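PDB 3V10: rhusiopathiae surface protein B from Erysipelothrix rhusiopathiae, which probably binds collagen as a cell-wall-anchored adhesin, the chain here being its collagen-binding region of two Ig-like domains. Local coordinates for residues I165-T170 and L185-P190; S196-I201 and S281-K286; I215-E220 and T259-T264. All coordinates share one frame; numbering follows the deposited sequence.

Contact 1: I165-T170 and L185-P190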
ATOM      1  N   ILE A 165      24.628  -0.427  -1.488  1.00 21.60           N
ATOM      2  CA  ILE A 165      24.088   0.692  -0.715  1.00 19.79           C
ATOM      3  C   ILE A 165      24.109   0.355   0.770  1.00 17.63           C
ATOM      4  O   ILE A 165      23.463  -0.594   1.213  1.00 18.36           O
ATOM      5  CB  ILE A 165      22.636   1.019  -1.136  1.00 18.55           C
ATOM      6  CG1 ILE A 165      22.593   1.340  -2.632  1.00 19.86           C
ATOM      7  CG2 ILE A 165      22.103   2.203  -0.329  1.00 18.60           C
ATOM      8  CD1 ILE A 165      23.533   2.455  -3.047  1.00 20.21           C
ATOM      9  N   PHE A 166      24.841   1.151   1.541  1.00 16.09           N
ATOM     10  CA  PHE A 166      24.959   0.903   2.968  1.00 13.56           C
ATOM     11  C   PHE A 166      23.659   0.974   3.750  1.00 12.75           C
ATOM     12  O   PHE A 166      23.440   0.170   4.649  1.00 12.98           O
ATOM     13  CB  PHE A 166      25.970   1.858   3.596  1.00 14.78           C
ATOM     14  CG  PHE A 166      26.233   1.575   5.043  1.00 11.10           C
ATOM     15  CD1 PHE A 166      25.442   2.144   6.036  1.00 13.18           C
ATOM     16  CD2 PHE A 166      27.258   0.711   5.416  1.00 13.70           C
ATOM     17  CE1 PHE A 166      25.671   1.855   7.378  1.00 14.53           C
ATOM     18  CE2 PHE A 166      27.494   0.416   6.755  1.00 13.40           C
ATOM     19  CZ  PHE A 166      26.698   0.989   7.739  1.00 14.77           C
ATOM     20  N   TYR A 167      22.804   1.936   3.429  1.00 10.59           N
ATOM     21  CA  TYR A 167      21.544   2.064   4.156  1.00  8.84           C
ATOM     22  C   TYR A 167      20.404   2.629   3.336  1.00  9.40           C
ATOM     23  O   TYR A 167      20.567   3.602   2.602  1.00  8.97           O
ATOM     24  CB  TYR A 167      21.733   2.955   5.394  1.00  9.73           C
ATOM     25  CG  TYR A 167      20.430   3.313   6.104  1.00  6.84           C
ATOM     26  CD1 TYR A 167      19.707   2.347   6.791  1.00  8.57           C
ATOM     27  CD2 TYR A 167      19.910   4.607   6.044  1.00  7.80           C
ATOM     28  CE1 TYR A 167      18.491   2.653   7.404  1.00  9.76           C
ATOM     29  CE2 TYR A 167      18.695   4.931   6.648  1.00  8.06           C
ATOM     30  CZ  TYR A 167      17.989   3.940   7.329  1.00  9.42           C
ATOM     31  OH  TYR A 167      16.788   4.222   7.928  1.00  7.31           O
ATOM     32  N   TRP A 168      19.239   2.004   3.461  1.00  8.95           N
ATOM     33  CA  TRP A 168      18.049   2.502   2.791  1.00  9.24           C
ATOM     34  C   TRP A 168      16.843   1.924   3.512  1.00  7.77           C
ATOM     35  O   TRP A 168      16.926   0.875   4.149  1.00  9.69           O
ATOM     36  CB  TRP A 168      18.041   2.139   1.300  1.00 11.42           C
ATOM     37  CG  TRP A 168      17.613   0.750   0.987  1.00 12.52           C
ATOM     38  CD1 TRP A 168      16.336   0.312   0.772  1.00 14.97           C
ATOM     39  CD2 TRP A 168      18.462  -0.387   0.832  1.00 13.65           C
ATOM     40  NE1 TRP A 168      16.341  -1.034   0.487  1.00 15.19           N
ATOM     41  CE2 TRP A 168      17.633  -1.488   0.520  1.00 14.87           C
ATOM     42  CE3 TRP A 168      19.846  -0.585   0.927  1.00 15.34           C
ATOM     43  CZ2 TRP A 168      18.145  -2.772   0.300  1.00 16.57           C
ATOM     44  CZ3 TRP A 168      20.355  -1.866   0.705  1.00 15.76           C
ATOM     45  CH2 TRP A 168      19.504  -2.940   0.397  1.00 16.41           C
ATOM     46  N   LYS A 169      15.732   2.639   3.431  1.00  8.63           N
ATOM     47  CA  LYS A 169      14.508   2.214   4.082  1.00  9.18           C
ATOM     48  C   LYS A 169      13.388   2.081   3.056  1.00  8.48           C
ATOM     49  O   LYS A 169      13.360   2.792   2.057  1.00  8.95           O
ATOM     50  CB  LYS A 169      14.123   3.237   5.150  1.00 14.20           C
ATOM     51  CG  LYS A 169      13.829   4.607   4.596  1.00 20.11           C
ATOM     52  CD  LYS A 169      12.341   4.838   4.531  1.00 23.93           C
ATOM     53  CE  LYS A 169      11.775   5.125   5.908  1.00 26.51           C
ATOM     54  NZ  LYS A 169      12.075   4.053   6.890  1.00 25.94           N
ATOM     55  N   THR A 170      12.469   1.157   3.307  1.00  7.78           N
ATOM     56  CA  THR A 170      11.348   0.942   2.403  1.00 10.13           C
ATOM     57  C   THR A 170      10.091   0.699   3.216  1.00 10.01           C
ATOM     58  O   THR A 170      10.155   0.447   4.418  1.00 10.23           O
ATOM     59  CB  THR A 170      11.575  -0.279   1.486  1.00 11.45           C
ATOM     60  OG1 THR A 170      11.521  -1.479   2.266  1.00 11.06           O
ATOM     61  CG2 THR A 170      12.922  -0.189   0.800  1.00 13.70           C
ATOM     62  N   LEU A 185      14.270  -1.298   7.602  1.00  7.68           N
ATOM     63  CA  LEU A 185      15.461  -0.457   7.711  1.00  8.76           C
ATOM     64  C   LEU A 185      16.606  -1.413   7.351  1.00  8.11           C
ATOM     65  O   LEU A 185      16.925  -2.324   8.112  1.00 10.85           O
ATOM     66  CB  LEU A 185      15.656   0.071   9.139  1.00  7.99           C
ATOM     67  CG  LEU A 185      14.504   0.826   9.805  1.00  5.24           C
ATOM     68  CD1 LEU A 185      14.988   1.397  11.144  1.00  8.29           C
ATOM     69  CD2 LEU A 185      14.006   1.938   8.902  1.00  7.25           C
ATOM     70  N   ASN A 186      17.211  -1.220   6.185  1.00 10.24           N
ATOM     71  CA  ASN A 186      18.297  -2.091   5.735  1.00 11.68           C
ATOM     72  C   ASN A 186      19.651  -1.483   6.073  1.00 10.78           C
ATOM     73  O   ASN A 186      20.131  -0.597   5.371  1.00 11.70           O
ATOM     74  CB  ASN A 186      18.161  -2.306   4.229  1.00 11.79           C
ATOM     75  CG  ASN A 186      16.775  -2.786   3.845  1.00 12.98           C
ATOM     76  OD1 ASN A 186      16.460  -3.968   3.974  1.00 15.20           O
ATOM     77  ND2 ASN A 186      15.931  -1.867   3.398  1.00 11.38           N
ATOM     78  N   ILE A 187      20.268  -1.987   7.139  1.00 11.58           N
ATOM     79  CA  ILE A 187      21.543  -1.468   7.616  1.00 12.39           C
ATOM     80  C   ILE A 187      22.748  -2.330   7.283  1.00 13.99           C
ATOM     81  O   ILE A 187      22.820  -3.502   7.650  1.00 14.40           O
ATOM     82  CB  ILE A 187      21.502  -1.265   9.143  1.00 12.47           C
ATOM     83  CG1 ILE A 187      20.244  -0.476   9.513  1.00 12.12           C
ATOM     84  CG2 ILE A 187      22.754  -0.531   9.612  1.00 13.33           C
ATOM     85  CD1 ILE A 187      19.995  -0.367  11.008  1.00 13.02           C
ATOM     86  N   ASN A 188      23.699  -1.719   6.592  1.00 13.66           N
ATOM     87  CA  ASN A 188      24.928  -2.381   6.193  1.00 13.28           C
ATOM     88  C   ASN A 188      24.743  -3.606   5.308  1.00 15.00           C
ATOM     89  O   ASN A 188      25.199  -4.703   5.645  1.00 16.93           O
ATOM     90  CB  ASN A 188      25.753  -2.757   7.427  1.00 14.51           C
ATOM     91  CG  ASN A 188      27.205  -3.008   7.087  1.00 16.84           C
ATOM     92  OD1 ASN A 188      27.606  -2.859   5.933  1.00 15.40           O
ATOM     93  ND2 ASN A 188      28.001  -3.385   8.081  1.00 15.39           N
ATOM     94  N   SER A 189      24.070  -3.418   4.176  1.00 16.42           N
ATOM     95  CA  SER A 189      23.870  -4.499   3.217  1.00 16.53           C
ATOM     96  C   SER A 189      25.229  -4.947   2.669  1.00 17.51           C
ATOM     97  O   SER A 189      25.461  -6.140   2.479  1.00 19.74           O
ATOM     98  CB  SER A 189      22.986  -4.044   2.048  1.00 18.37           C
ATOM     99  OG  SER A 189      21.624  -3.945   2.423  1.00 21.14           O
ATOM    100  N   PRO A 190      26.144  -3.991   2.403  1.00 17.47           N
ATOM    101  CA  PRO A 190      27.475  -4.322   1.873  1.00 18.80           C
ATOM    102  C   PRO A 190      28.332  -5.153   2.820  1.00 18.86           C
ATOM    103  O   PRO A 190      29.328  -5.753   2.399  1.00 21.01           O
ATOM    104  CB  PRO A 190      28.100  -2.951   1.620  1.00 17.57           C
ATOM    105  CG  PRO A 190      26.915  -2.073   1.359  1.00 19.07           C
ATOM    106  CD  PRO A 190      25.945  -2.532   2.412  1.00 18.02           C
TER
HETATM  107  O   HOH W   1      21.794  -1.660   3.440  1.00 16.31           O
HETATM  108  O   HOH W   2      13.708  -3.201   2.039  1.00 13.85           O
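Trp168 and Asn186, directly paired across this antiparallel hairpin, meet through their first torsions: Trp168 carries CG between its own backbone N and carbonyl carbon (chi1 80°), while Asn186 sets CG beside its N (chi1 -53°). These torsions bring the Asn186 amide over one face of the indole, the two planes 25° apart. Asn186 CB sits 3.8 Å from the centroid of the six-membered ring, almost on the ring normal, a CH-pi contact, and ND2 lies 3.0 Å above the ring plane, toward the rim near NE1. That same ND2 donates to Trp168 O at 3.0 Å, arriving from above the carbonyl plane, whereas Asn186 N reaches Trp168 O at 2.9 Å nearly along the C=O direction. The return bond from Trp168 N to Asn186 O is weak.

Just outside the strands, before Tyr167 and after Ile187, Phe166 O accepts from Asn188 N at 2.7 Å, and Asn188 CA lies over a face of the Phe166 ring. On the sheet face of Tyr167, Ile187 CG1 approaches Tyr167 CD1, and the Tyr167 hydroxyl continues to Ser281. A water accepts from Ser189 N and lies near Ile165 O, Asn186 O and Ser189 OG; a second accepts from Asn186 ND2.

The hairpin forms one edge of the five-stranded antiparallel sheet of the collagen-binding domain, strand 167-173 being outermost within the chain. Two donors from one residue grip Trp168 O, and the ND2 bond limits rotation of the amide, so polar and aromatic contacts together fix the Asn186 side chain on this partly exposed face.

Contact 2: S196-I201 and S281-K286; sequences SDVKVI and STIEYK
The Tyr285 ring is the one aromatic group here: Val198 CG2 approaches it obliquely and touches Tyr285 CB at 3.8 Å, while Phe166, from outside the pair, stacks with the ring. CG stands between the backbone N and carbonyl carbon of Tyr285 (chi1 60°), and the ring runs away from 196-201 toward Phe166. On the same buried side, Val200 CG2 packs against Ile283 CG1 at 3.6 Å, and Ile283 CD1 also reaches Val198 CG1 at 4.0 Å.

Two hydrogen-bonded pairs define the antiparallel register. Lys199 N gives to Glu284 O at 3.1 Å and Glu284 N returns to Lys199 O; Ile201 and Thr282 exchange an equivalent pair. Beyond the regular pairing, Ser196 OG, a side-chain atom, accepts from Lys286 N at 2.9 Å, with a bent N-H...O angle of 135°, and donates its own hydrogen bond to Asp197 O.

Lys199 and Glu284 send their extended chains outward on the exposed face. These strands belong to the second antiparallel sheet of the collagen-binding domain: strand 246-251 flanks 198-204 on its other edge, and 276-286 continues to strands 292-293 and 303-306. Tyr167, from the five-stranded sheet, packs against Val200 and Ile283.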
ATOM      1  N   SER A 196      33.212   3.022  13.147  1.00 16.08           N
ATOM      2  CA  SER A 196      32.609   3.654  14.318  1.00 14.30           C
ATOM      3  C   SER A 196      31.252   3.012  14.553  1.00 15.66           C
ATOM      4  O   SER A 196      30.820   2.172  13.769  1.00 15.77           O
ATOM      5  CB  SER A 196      32.420   5.161  14.097  1.00 15.36           C
ATOM      6  OG  SER A 196      31.254   5.433  13.333  1.00 14.99           O
ATOM      7  N   ASP A 197      30.585   3.399  15.635  1.00 15.41           N
ATOM      8  CA  ASP A 197      29.261   2.858  15.915  1.00 14.87           C
ATOM      9  C   ASP A 197      28.333   3.389  14.824  1.00 14.49           C
ATOM     10  O   ASP A 197      28.647   4.380  14.156  1.00 13.82           O
ATOM     11  CB  ASP A 197      28.743   3.322  17.283  1.00 16.61           C
ATOM     12  CG  ASP A 197      29.660   2.937  18.438  1.00 22.45           C
ATOM     13  OD1 ASP A 197      30.344   1.892  18.367  1.00 21.87           O
ATOM     14  OD2 ASP A 197      29.674   3.683  19.438  1.00 25.04           O
ATOM     15  N   VAL A 198      27.198   2.728  14.637  1.00 11.42           N
ATOM     16  CA  VAL A 198      26.230   3.150  13.630  1.00 11.75           C
ATOM     17  C   VAL A 198      24.960   3.594  14.345  1.00 10.96           C
ATOM     18  O   VAL A 198      24.490   2.913  15.256  1.00 11.85           O
ATOM     19  CB  VAL A 198      25.899   1.995  12.665  1.00 10.28           C
ATOM     20  CG1 VAL A 198      24.831   2.427  11.673  1.00 11.57           C
ATOM     21  CG2 VAL A 198      27.168   1.562  11.920  1.00 11.24           C
ATOM     22  N   LYS A 199      24.415   4.743  13.956  1.00  9.63           N
ATOM     23  CA  LYS A 199      23.196   5.228  14.596  1.00  9.84           C
ATOM     24  C   LYS A 199      22.168   5.689  13.579  1.00  8.25           C
ATOM     25  O   LYS A 199      22.484   6.442  12.665  1.00  8.44           O
ATOM     26  CB  LYS A 199      23.508   6.383  15.557  1.00  7.48           C
ATOM     27  CG  LYS A 199      22.281   6.905  16.309  1.00  9.70           C
ATOM     28  CD  LYS A 199      22.663   7.932  17.372  1.00 12.02           C
ATOM     29  CE  LYS A 199      21.446   8.361  18.181  1.00 13.41           C
ATOM     30  NZ  LYS A 199      21.794   9.420  19.174  1.00 15.72           N
ATOM     31  N   VAL A 200      20.936   5.222  13.741  1.00  9.90           N
ATOM     32  CA  VAL A 200      19.852   5.608  12.846  1.00  8.71           C
ATOM     33  C   VAL A 200      18.740   6.199  13.694  1.00  8.66           C
ATOM     34  O   VAL A 200      18.351   5.615  14.698  1.00  9.10           O
ATOM     35  CB  VAL A 200      19.264   4.399  12.081  1.00  7.14           C
ATOM     36  CG1 VAL A 200      18.019   4.844  11.280  1.00 10.51           C
ATOM     37  CG2 VAL A 200      20.309   3.814  11.150  1.00  7.85           C
ATOM     38  N   ILE A 201      18.259   7.376  13.314  1.00  7.42           N
ATOM     39  CA  ILE A 201      17.154   7.988  14.036  1.00  6.90           C
ATOM     40  C   ILE A 201      16.011   8.039  13.031  1.00  5.30           C
ATOM     41  O   ILE A 201      16.071   8.749  12.027  1.00  5.11           O
ATOM     42  CB  ILE A 201      17.489   9.407  14.540  1.00  8.35           C
ATOM     43  CG1 ILE A 201      18.658   9.346  15.530  1.00  9.87           C
ATOM     44  CG2 ILE A 201      16.267  10.006  15.240  1.00  8.20           C
ATOM     45  CD1 ILE A 201      19.040  10.690  16.118  1.00 11.09           C
ATOM     46  N   SER A 281      14.307   9.212   8.054  1.00  9.85           N
ATOM     47  CA  SER A 281      15.346   8.746   8.965  1.00  8.21           C
ATOM     48  C   SER A 281      16.692   9.361   8.618  1.00  9.16           C
ATOM     49  O   SER A 281      16.904   9.822   7.492  1.00  9.18           O
ATOM     50  CB  SER A 281      15.445   7.213   8.929  1.00  8.09           C
ATOM     51  OG  SER A 281      15.941   6.738   7.681  1.00  8.54           O
ATOM     52  N   THR A 282      17.585   9.396   9.602  1.00  9.40           N
ATOM     53  CA  THR A 282      18.927   9.923   9.411  1.00  9.11           C
ATOM     54  C   THR A 282      19.892   8.871   9.939  1.00  9.14           C
ATOM     55  O   THR A 282      19.555   8.101  10.836  1.00  7.53           O
ATOM     56  CB  THR A 282      19.134  11.264  10.163  1.00  9.75           C
ATOM     57  OG1 THR A 282      18.977  11.065  11.574  1.00 13.14           O
ATOM     58  CG2 THR A 282      18.111  12.292   9.691  1.00 13.15           C
ATOM     59  N   ILE A 283      21.082   8.812   9.360  1.00  7.32           N
ATOM     60  CA  ILE A 283      22.056   7.833   9.806  1.00  8.39           C
ATOM     61  C   ILE A 283      23.423   8.486   9.872  1.00  8.38           C
ATOM     62  O   ILE A 283      23.708   9.430   9.130  1.00  8.47           O
ATOM     63  CB  ILE A 283      22.100   6.605   8.842  1.00  7.78           C
ATOM     64  CG1 ILE A 283      23.012   5.518   9.416  1.00  8.87           C
ATOM     65  CG2 ILE A 283      22.579   7.033   7.449  1.00 11.09           C
ATOM     66  CD1 ILE A 283      23.019   4.242   8.604  1.00  9.76           C
ATOM     67  N   GLU A 284      24.248   8.010  10.792  1.00  8.77           N
ATOM     68  CA  GLU A 284      25.598   8.527  10.921  1.00  9.64           C
ATOM     69  C   GLU A 284      26.507   7.388  11.318  1.00  9.77           C
ATOM     70  O   GLU A 284      26.147   6.546  12.145  1.00  9.02           O
ATOM     71  CB  GLU A 284      25.682   9.636  11.967  1.00 11.79           C
ATOM     72  CG  GLU A 284      26.962  10.463  11.829  1.00 16.08           C
ATOM     73  CD  GLU A 284      26.942  11.723  12.669  1.00 20.49           C
ATOM     74  OE1 GLU A 284      27.603  11.748  13.728  1.00 23.72           O
ATOM     75  OE2 GLU A 284      26.250  12.685  12.270  1.00 20.75           O
ATOM     76  N   TYR A 285      27.686   7.370  10.711  1.00 10.27           N
ATOM     77  CA  TYR A 285      28.696   6.355  10.980  1.00  9.94           C
ATOM     78  C   TYR A 285      29.943   6.719  10.189  1.00 10.19           C
ATOM     79  O   TYR A 285      29.910   7.620   9.361  1.00 10.48           O
ATOM     80  CB  TYR A 285      28.213   4.975  10.522  1.00 10.78           C
ATOM     81  CG  TYR A 285      27.909   4.886   9.039  1.00  9.75           C
ATOM     82  CD1 TYR A 285      26.747   5.448   8.511  1.00 12.57           C
ATOM     83  CD2 TYR A 285      28.800   4.269   8.160  1.00 11.18           C
ATOM     84  CE1 TYR A 285      26.476   5.401   7.142  1.00 12.65           C
ATOM     85  CE2 TYR A 285      28.538   4.218   6.789  1.00 10.73           C
ATOM     86  CZ  TYR A 285      27.376   4.786   6.289  1.00 12.60           C
ATOM     87  OH  TYR A 285      27.119   4.748   4.934  1.00 13.82           O
ATOM     88  N   LYS A 286      31.045   6.034  10.467  1.00 12.04           N
ATOM     89  CA  LYS A 286      32.285   6.240   9.720  1.00 12.85           C
ATOM     90  C   LYS A 286      32.366   5.007   8.825  1.00 13.52           C
ATOM     91  O   LYS A 286      32.249   3.888   9.321  1.00 15.95           O
ATOM     92  CB  LYS A 286      33.493   6.277  10.659  1.00 13.57           C
ATOM     93  CG  LYS A 286      33.732   7.618  11.342  1.00 16.92           C
ATOM     94  CD  LYS A 286      34.908   7.527  12.303  1.00 20.65           C
ATOM     95  CE  LYS A 286      35.144   8.838  13.048  1.00 22.63           C
ATOM     96  NZ  LYS A 286      36.124   9.727  12.360  1.00 25.47           N
TER

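Contact 3: I215-E220 and T259-T264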
ATOM      1  N   ILE A 215       8.511  -4.849  16.396  1.00 10.53           N
ATOM      2  CA  ILE A 215       9.894  -4.743  15.928  1.00 10.32           C
ATOM      3  C   ILE A 215      10.675  -6.046  15.987  1.00 11.55           C
ATOM      4  O   ILE A 215      10.779  -6.664  17.043  1.00 11.38           O
ATOM      5  CB  ILE A 215      10.672  -3.700  16.742  1.00 11.31           C
ATOM      6  CG1 ILE A 215       9.977  -2.340  16.641  1.00 10.18           C
ATOM      7  CG2 ILE A 215      12.101  -3.607  16.231  1.00 11.62           C
ATOM      8  CD1 ILE A 215      10.604  -1.280  17.524  1.00 10.98           C
ATOM      9  N   MET A 216      11.233  -6.447  14.850  1.00 11.29           N
ATOM     10  CA  MET A 216      12.036  -7.659  14.771  1.00 12.55           C
ATOM     11  C   MET A 216      13.296  -7.294  13.989  1.00 12.34           C
ATOM     12  O   MET A 216      13.343  -6.251  13.343  1.00  9.59           O
ATOM     13  CB  MET A 216      11.263  -8.771  14.057  1.00 11.76           C
ATOM     14  CG  MET A 216       9.944  -9.169  14.736  1.00 15.41           C
ATOM     15  SD  MET A 216      10.145 -10.032  16.316  1.00  9.97           S
ATOM     16  CE  MET A 216       9.361  -8.960  17.441  1.00 21.45           C
ATOM     17  N   VAL A 217      14.322  -8.134  14.050  1.00 11.15           N
ATOM     18  CA  VAL A 217      15.562  -7.828  13.338  1.00 11.50           C
ATOM     19  C   VAL A 217      16.179  -9.049  12.672  1.00 12.96           C
ATOM     20  O   VAL A 217      16.279 -10.102  13.287  1.00 15.92           O
ATOM     21  CB  VAL A 217      16.633  -7.252  14.301  1.00 11.54           C
ATOM     22  CG1 VAL A 217      17.842  -6.786  13.515  1.00 12.54           C
ATOM     23  CG2 VAL A 217      16.050  -6.115  15.123  1.00 13.79           C
ATOM     24  N   ASP A 218      16.575  -8.909  11.413  1.00 14.16           N
ATOM     25  CA  ASP A 218      17.249  -9.994  10.718  1.00 17.37           C
ATOM     26  C   ASP A 218      18.727  -9.658  10.843  1.00 18.06           C
ATOM     27  O   ASP A 218      19.132  -8.518  10.599  1.00 16.88           O
ATOM     28  CB  ASP A 218      16.847 -10.052   9.245  1.00 18.68           C
ATOM     29  CG  ASP A 218      15.413 -10.481   9.055  1.00 22.76           C
ATOM     30  OD1 ASP A 218      15.042 -11.544   9.592  1.00 25.47           O
ATOM     31  OD2 ASP A 218      14.656  -9.762   8.369  1.00 28.06           O
ATOM     32  N   VAL A 219      19.525 -10.637  11.256  1.00 17.12           N
ATOM     33  CA  VAL A 219      20.957 -10.436  11.425  1.00 17.39           C
ATOM     34  C   VAL A 219      21.699 -11.436  10.555  1.00 18.21           C
ATOM     35  O   VAL A 219      21.640 -12.641  10.799  1.00 17.29           O
ATOM     36  CB  VAL A 219      21.371 -10.644  12.893  1.00 17.44           C
ATOM     37  CG1 VAL A 219      22.859 -10.352  13.074  1.00 20.47           C
ATOM     38  CG2 VAL A 219      20.538  -9.750  13.787  1.00 19.64           C
ATOM     39  N   GLU A 220      22.389 -10.932   9.537  1.00 19.23           N
ATOM     40  CA  GLU A 220      23.128 -11.797   8.628  1.00 21.25           C
ATOM     41  C   GLU A 220      24.623 -11.492   8.620  1.00 21.34           C
ATOM     42  O   GLU A 220      25.035 -10.350   8.450  1.00 21.32           O
ATOM     43  CB  GLU A 220      22.576 -11.662   7.208  1.00 22.52           C
ATOM     44  CG  GLU A 220      23.260 -12.577   6.206  1.00 25.33           C
ATOM     45  CD  GLU A 220      22.737 -12.395   4.801  1.00 27.75           C
ATOM     46  OE1 GLU A 220      22.909 -11.289   4.241  1.00 29.93           O
ATOM     47  OE2 GLU A 220      22.154 -13.359   4.261  1.00 28.87           O
ATOM     48  N   THR A 259      28.290  -7.100   9.111  1.00 17.57           N
ATOM     49  CA  THR A 259      26.991  -7.687   9.407  1.00 17.64           C
ATOM     50  C   THR A 259      25.849  -6.816   8.902  1.00 16.49           C
ATOM     51  O   THR A 259      25.863  -5.598   9.081  1.00 15.97           O
ATOM     52  CB  THR A 259      26.827  -7.898  10.927  1.00 16.15           C
ATOM     53  OG1 THR A 259      27.859  -8.774  11.401  1.00 19.53           O
ATOM     54  CG2 THR A 259      25.470  -8.511  11.243  1.00 18.34           C
ATOM     55  N   THR A 260      24.870  -7.449   8.262  1.00 16.67           N
ATOM     56  CA  THR A 260      23.706  -6.740   7.746  1.00 15.59           C
ATOM     57  C   THR A 260      22.566  -6.877   8.746  1.00 16.52           C
ATOM     58  O   THR A 260      22.235  -7.985   9.175  1.00 17.64           O
ATOM     59  CB  THR A 260      23.233  -7.319   6.399  1.00 17.43           C
ATOM     60  OG1 THR A 260      24.268  -7.172   5.421  1.00 18.20           O
ATOM     61  CG2 THR A 260      21.982  -6.595   5.913  1.00 16.03           C
ATOM     62  N   PHE A 261      21.974  -5.747   9.115  1.00 15.82           N
ATOM     63  CA  PHE A 261      20.865  -5.731  10.056  1.00 15.98           C
ATOM     64  C   PHE A 261      19.633  -5.198   9.354  1.00 15.63           C
ATOM     65  O   PHE A 261      19.637  -4.080   8.839  1.00 17.12           O
ATOM     66  CB  PHE A 261      21.186  -4.833  11.251  1.00 17.06           C
ATOM     67  CG  PHE A 261      22.337  -5.317  12.081  1.00 17.08           C
ATOM     68  CD1 PHE A 261      22.138  -6.245  13.096  1.00 16.51           C
ATOM     69  CD2 PHE A 261      23.623  -4.852  11.837  1.00 17.54           C
ATOM     70  CE1 PHE A 261      23.210  -6.705  13.863  1.00 19.55           C
ATOM     71  CE2 PHE A 261      24.699  -5.304  12.596  1.00 18.85           C
ATOM     72  CZ  PHE A 261      24.490  -6.232  13.613  1.00 17.79           C
ATOM     73  N   THR A 262      18.583  -6.006   9.321  1.00 14.79           N
ATOM     74  CA  THR A 262      17.338  -5.597   8.700  1.00 13.62           C
ATOM     75  C   THR A 262      16.307  -5.442   9.806  1.00 13.99           C
ATOM     76  O   THR A 262      15.770  -6.427  10.308  1.00 13.90           O
ATOM     77  CB  THR A 262      16.839  -6.643   7.688  1.00 14.34           C
ATOM     78  OG1 THR A 262      17.876  -6.915   6.736  1.00 14.64           O
ATOM     79  CG2 THR A 262      15.615  -6.125   6.950  1.00 14.03           C
ATOM     80  N   VAL A 263      16.066  -4.197  10.202  1.00 12.61           N
ATOM     81  CA  VAL A 263      15.093  -3.899  11.243  1.00 11.31           C
ATOM     82  C   VAL A 263      13.722  -3.730  10.598  1.00 12.64           C
ATOM     83  O   VAL A 263      13.547  -2.896   9.706  1.00 11.90           O
ATOM     84  CB  VAL A 263      15.456  -2.589  11.994  1.00 10.13           C
ATOM     85  CG1 VAL A 263      14.404  -2.279  13.047  1.00 11.25           C
ATOM     86  CG2 VAL A 263      16.829  -2.721  12.646  1.00  8.51           C
ATOM     87  N   THR A 264      12.750  -4.523  11.041  1.00 10.66           N
ATOM     88  CA  THR A 264      11.404  -4.430  10.499  1.00 11.54           C
ATOM     89  C   THR A 264      10.417  -4.060  11.600  1.00  9.18           C
ATOM     90  O   THR A 264      10.642  -4.344  12.775  1.00  8.61           O
ATOM     91  CB  THR A 264      10.957  -5.761   9.844  1.00 12.61           C
ATOM     92  OG1 THR A 264      10.991  -6.815  10.815  1.00 10.43           O
ATOM     93  CG2 THR A 264      11.883  -6.114   8.687  1.00 13.84           C
TER
HETATM   94  O   HOH W   3      13.608  -8.072  10.344  1.00 24.88           O
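Val219 and Phe261 form the close-packed part of this antiparallel pair, and Asp218 with Thr262 and Thr264 its watered side. On the buried face, Val219 chi1 of -177° turns CG1 away from its own N, and there it reaches Phe261 CE1 at 3.7 Å and equally Thr259 CG2. That Thr259 methyl lies over a face of the Phe261 ring, near its rim, while Val217 CG1 stands at the ring edge. Farther along, Val217 CG2 and Val263 CG2 meet more loosely, at 4.3 Å.

Three hydrogen-bonded pairs, Met216-Thr264, Asp218-Thr262 and Glu220-Thr260, supply six backbone bonds. The straightest is Glu220 N to Thr260 O, 3.0 Å with an N-H...O angle of 174°. Strands 208-221 and 260-269 are thus neighbours inside the five-stranded sheet, with 224-229 and 180-187 on their other sides.

The opposite face, largely polar apart from Met216, is partly exposed at Asp218, Thr262 and Thr264. Asp218 CB rests against Thr262 CB at 3.7 Å, and a water donates to Thr262 O at 2.7 Å, donates weakly to Asp218 OD2, and lies 2.9 Å from Thr264 OG1. Asp218 OD1 goes on to His227, and Glu220 OE1 forms a salt bridge with Lys191.

Thr262 O thus serves two donors, Asp218 N and the water, connecting backbone pairing to the side-chain layer. The adjacent Lys191 ammonium would be expected to favour the ionised form of Glu220.

In the fold
All three contacts fall in the collagen-binding domain, on one side of the chain's centre. Contacts 1 and 3 belong to one five-stranded antiparallel sheet, their centres about 10 Å apart, where strand 180-187 neighbours strand 260-269. Contact 2 lies in the other sheet of the domain, its centre about 11 Å from that of contact 1 and about 15 Å from that of contact 3. Contact 1 closes first along the chain; contact 3 is nested within the loop closed by contact 2. Contact 1 touches both others, consistent with a sandwich of sheets in the Ig-like (DEv-IgG) fold. The two sheets, joined through contact 1, build the domain with which this adhesin probably binds collagen.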